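Local coordinates for protein 3-hydroxyisobutyrate dehydrogenase (Salmonella typhimurium, PDB 3G0O) that probably oxidises L-threonate to 2-dehydro-L-erythronate with NAD(+), or less readily NADP(+), as a member of the 3-hydroxyisobutyrate dehydrogenase-related family, at residues A[146-149]-A[150-154]; A[105-108]-A[109-113]. All coordinates share one frame; numbering follows the deposited sequence.

Contact 1 (A[146-149]-A[150-154])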
# COMPACT_ATOMS: atom_id res chain seq x y z
N GLY A 146 -12.71 -6.00 -24.48
CA GLY A 146 -13.48 -6.89 -25.33
C GLY A 146 -14.47 -6.11 -26.16
O GLY A 146 -14.60 -4.90 -26.01
N SER A 147 -15.20 -6.82 -27.03
CA SER A 147 -16.18 -6.22 -27.93
C SER A 147 -17.37 -5.57 -27.25
O SER A 147 -17.67 -5.82 -26.08
CB SER A 147 -16.69 -7.27 -28.91
OG SER A 147 -17.49 -8.23 -28.22
N GLU A 148 -18.06 -4.73 -28.02
CA GLU A 148 -19.25 -4.04 -27.53
C GLU A 148 -20.32 -5.08 -27.25
O GLU A 148 -21.12 -4.94 -26.32
CB GLU A 148 -19.75 -3.05 -28.59
CG GLU A 148 -20.96 -2.24 -28.15
CD GLU A 148 -20.71 -1.47 -26.87
OE1 GLU A 148 -19.73 -0.70 -26.82
OE2 GLU A 148 -21.49 -1.65 -25.91
N ALA A 149 -20.32 -6.14 -28.05
CA ALA A 149 -21.28 -7.22 -27.89
C ALA A 149 -21.09 -7.90 -26.54
O ALA A 149 -22.05 -8.24 -25.86
CB ALA A 149 -21.13 -8.22 -29.02
N ALA A 150 -19.83 -8.10 -26.14
CA ALA A 150 -19.54 -8.75 -24.86
C ALA A 150 -19.93 -7.85 -23.70
O ALA A 150 -20.58 -8.29 -22.75
CB ALA A 150 -18.06 -9.12 -24.77
N PHE A 151 -19.53 -6.58 -23.77
CA PHE A 151 -19.85 -5.63 -22.71
C PHE A 151 -21.35 -5.46 -22.54
O PHE A 151 -21.86 -5.42 -21.41
CB PHE A 151 -19.23 -4.26 -23.02
CG PHE A 151 -17.80 -4.11 -22.54
CD1 PHE A 151 -17.52 -4.04 -21.18
CD2 PHE A 151 -16.75 -4.08 -23.45
CE1 PHE A 151 -16.20 -3.93 -20.73
CE2 PHE A 151 -15.43 -3.97 -23.00
CZ PHE A 151 -15.16 -3.89 -21.64
N THR A 152 -22.06 -5.38 -23.66
CA THR A 152 -23.51 -5.21 -23.62
C THR A 152 -24.22 -6.42 -23.03
O THR A 152 -25.08 -6.27 -22.17
CB THR A 152 -24.07 -4.94 -25.04
OG1 THR A 152 -23.51 -3.72 -25.55
CG2 THR A 152 -25.59 -4.82 -25.00
N ARG A 153 -23.85 -7.61 -23.48
CA ARG A 153 -24.47 -8.83 -23.00
C ARG A 153 -24.24 -9.03 -21.50
O ARG A 153 -25.14 -9.48 -20.79
CB ARG A 153 -23.91 -10.04 -23.74
CG ARG A 153 -24.75 -11.29 -23.60
CD ARG A 153 -26.01 -11.18 -24.46
NE ARG A 153 -26.67 -12.46 -24.58
CZ ARG A 153 -27.66 -12.87 -23.80
NH1 ARG A 153 -28.12 -12.09 -22.83
NH2 ARG A 153 -28.16 -14.08 -23.96
N LEU A 154 -23.04 -8.69 -21.04
CA LEU A 154 -22.68 -8.86 -19.63
C LEU A 154 -23.06 -7.74 -18.68
O LEU A 154 -22.87 -7.86 -17.47
CB LEU A 154 -21.18 -9.13 -19.53
CG LEU A 154 -20.71 -10.49 -20.04
CD1 LEU A 154 -19.21 -10.45 -20.29
CD2 LEU A 154 -21.07 -11.57 -19.04

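Contact 2 (A[105-108]-A[109-113])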
# COMPACT_ATOMS: atom_id res chain seq x y z
N SER A 105 -2.32 -14.84 -19.23
CA SER A 105 -1.53 -14.02 -20.13
C SER A 105 -2.43 -13.39 -21.18
O SER A 105 -3.55 -13.85 -21.41
CB SER A 105 -0.47 -14.86 -20.83
OG SER A 105 -1.07 -15.72 -21.78
N SER A 106 -1.95 -12.32 -21.80
CA SER A 106 -2.70 -11.65 -22.84
C SER A 106 -2.89 -12.61 -24.01
O SER A 106 -3.96 -12.65 -24.63
CB SER A 106 -1.96 -10.41 -23.32
OG SER A 106 -2.71 -9.72 -24.30
N ALA A 107 -1.85 -13.38 -24.31
CA ALA A 107 -1.91 -14.35 -25.40
C ALA A 107 -3.03 -15.36 -25.15
O ALA A 107 -3.81 -15.66 -26.05
CB ALA A 107 -0.57 -15.07 -25.54
N ASP A 108 -3.10 -15.89 -23.93
CA ASP A 108 -4.14 -16.86 -23.60
C ASP A 108 -5.54 -16.27 -23.70
O ASP A 108 -6.47 -16.93 -24.17
CB ASP A 108 -3.92 -17.44 -22.21
CG ASP A 108 -2.89 -18.56 -22.20
OD1 ASP A 108 -2.81 -19.32 -23.19
OD2 ASP A 108 -2.17 -18.71 -21.19
N ALA A 109 -5.70 -15.02 -23.26
CA ALA A 109 -7.00 -14.36 -23.34
C ALA A 109 -7.43 -14.24 -24.81
O ALA A 109 -8.60 -14.44 -25.15
CB ALA A 109 -6.93 -12.99 -22.70
N GLN A 110 -6.48 -13.90 -25.68
CA GLN A 110 -6.77 -13.75 -27.10
C GLN A 110 -7.07 -15.10 -27.76
O GLN A 110 -7.99 -15.21 -28.57
CB GLN A 110 -5.61 -13.07 -27.81
CG GLN A 110 -5.40 -11.62 -27.37
CD GLN A 110 -4.12 -11.02 -27.92
OE1 GLN A 110 -3.91 -10.99 -29.13
NE2 GLN A 110 -3.27 -10.53 -27.03
N GLU A 111 -6.30 -16.13 -27.40
CA GLU A 111 -6.50 -17.47 -27.95
C GLU A 111 -7.87 -18.01 -27.55
O GLU A 111 -8.60 -18.60 -28.36
CB GLU A 111 -5.41 -18.40 -27.44
CG GLU A 111 -4.04 -18.14 -28.06
CD GLU A 111 -2.90 -18.78 -27.27
OE1 GLU A 111 -3.06 -19.94 -26.83
OE2 GLU A 111 -1.86 -18.12 -27.09
N ILE A 112 -8.23 -17.82 -26.28
CA ILE A 112 -9.50 -18.28 -25.76
C ILE A 112 -10.66 -17.53 -26.40
O ILE A 112 -11.70 -18.12 -26.71
CB ILE A 112 -9.56 -18.09 -24.22
CG1 ILE A 112 -8.53 -19.00 -23.55
CG2 ILE A 112 -10.97 -18.37 -23.70
CD1 ILE A 112 -8.36 -18.76 -22.07
N ALA A 113 -10.49 -16.23 -26.60
CA ALA A 113 -11.53 -15.41 -27.20
C ALA A 113 -11.80 -15.85 -28.64
O ALA A 113 -12.95 -15.93 -29.08
CB ALA A 113 -11.14 -13.95 -27.16
O HOH W 1 -0.26 -19.08 -24.99

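Contact 1 (A[146-149]-A[150-154])
S147 caps the first turn of a helix: its OG accepts a hydrogen bond from A150 N, 3.1 Å away. The hydroxyl can reach because OG sits between the backbone N and the carbonyl carbon (chi1 69°), folded back over the helix start. Its own carbonyl carries the first regular turn, S147 O receiving a nearly straight bond from F151 N, with A150 N adding only a weak one. R153 N closes the following turn onto A149 O.

E148 O is held from both sides by T152: T152 N at 2.9 Å and T152 OG1 at 2.8 Å come from opposite faces of the carbonyl plane. The hydroxyl gets there with OG1 anti to its own carbonyl carbon, turned back toward the N-terminal end of the helix, to the E148 carbonyl one turn earlier. The bent E148 chain also brings OE2 to 2.9 Å from T152 OG1, while OE1 makes a salt bridge with R167. Further along, R153 reaches out to D66 through a salt bridge and to the carbonyl of G95 through a hydrogen bond.

This is the opening of helix 148-161, the crossover helix of a beta-alpha-beta unit between strands 140-145 and 162-169 in the Rossmann-type nucleotide-binding domain.

The F151 ring makes contacts of another kind. Its edge meets the carbonyl of G146, with CE2 3.3 Å from G146 O, and R167 makes a cation-pi contact with the same ring. In the packing against strand 122-129, A150 touches N122 and F151 touches L124.

Contact 2 (A[105-108]-A[109-113])
Q110 reaches back one turn to S106 at the start of helix 106-117. Q110 NE2 donates to S106 OG at 2.9 Å in a bent bond, though the hydroxyl lies close to the amide plane, 6° out of it. S106 puts OG anti to its backbone N (chi1 -177°), which swings it along the helix flank where the extended glutamine chain can meet it. The backbone N of Q110 bonds to S106 O, and NE2 adds a weak bond to that same oxygen. The helix start itself is capped by S105, whose OG accepts from D108 N at 3.0 Å.

On the tightly packed side, I112 CG1 comes up close to D108 O, at 3.0 Å, the oxygen that also accepts from I112 N at 2.9 Å. A109 is buried as well, its CB 3.6 Å from S106 O, and its N bonds to S105 O.

The solvent side is looser and charged. A107, Q110 and E111 are exposed there, and E111 CG lies 3.2 Å from A107 O. The carboxylates of D108 and E111 approach with D108 OD1 3.7 Å from E111 OE1, their planes 68° apart. R79, which makes salt bridges with both of these oxygens, probably offsets the repulsion between the like charges, together with a water that donates both to D108 OD1 and to E111 OE2.

In the fold this helix joins strands 97-100 and 122-129 as a beta-alpha-beta crossover. I112 packs on V78 and L82 of helix 75-82 and on M123, while A109 touches D125 of strand 122-129 and S176 of helix 174-202, about 9 Å from the side chain of the predicted active-site residue K179.

From the N terminus, contact 2 comes first, after a short loop following strand 97-100, and contact 1 follows after strand 140-145. Each is local, the first two turns or so of one helix, and closes no long loop; they stand in series, neither enclosing nor crossing the other. Between them run the rest of helix 106-117, strand 122-129, helix 132-136 and strand 140-145. The centres of contacts 1 and 2 lie about 17 Å apart, and the two do not touch. Strand 122-129 connects them: residues 109-113 rest on M123 and D125, residues 149-154 on N122 and L124. These alternating positions are consistent with the two helices covering opposite faces of the sheet.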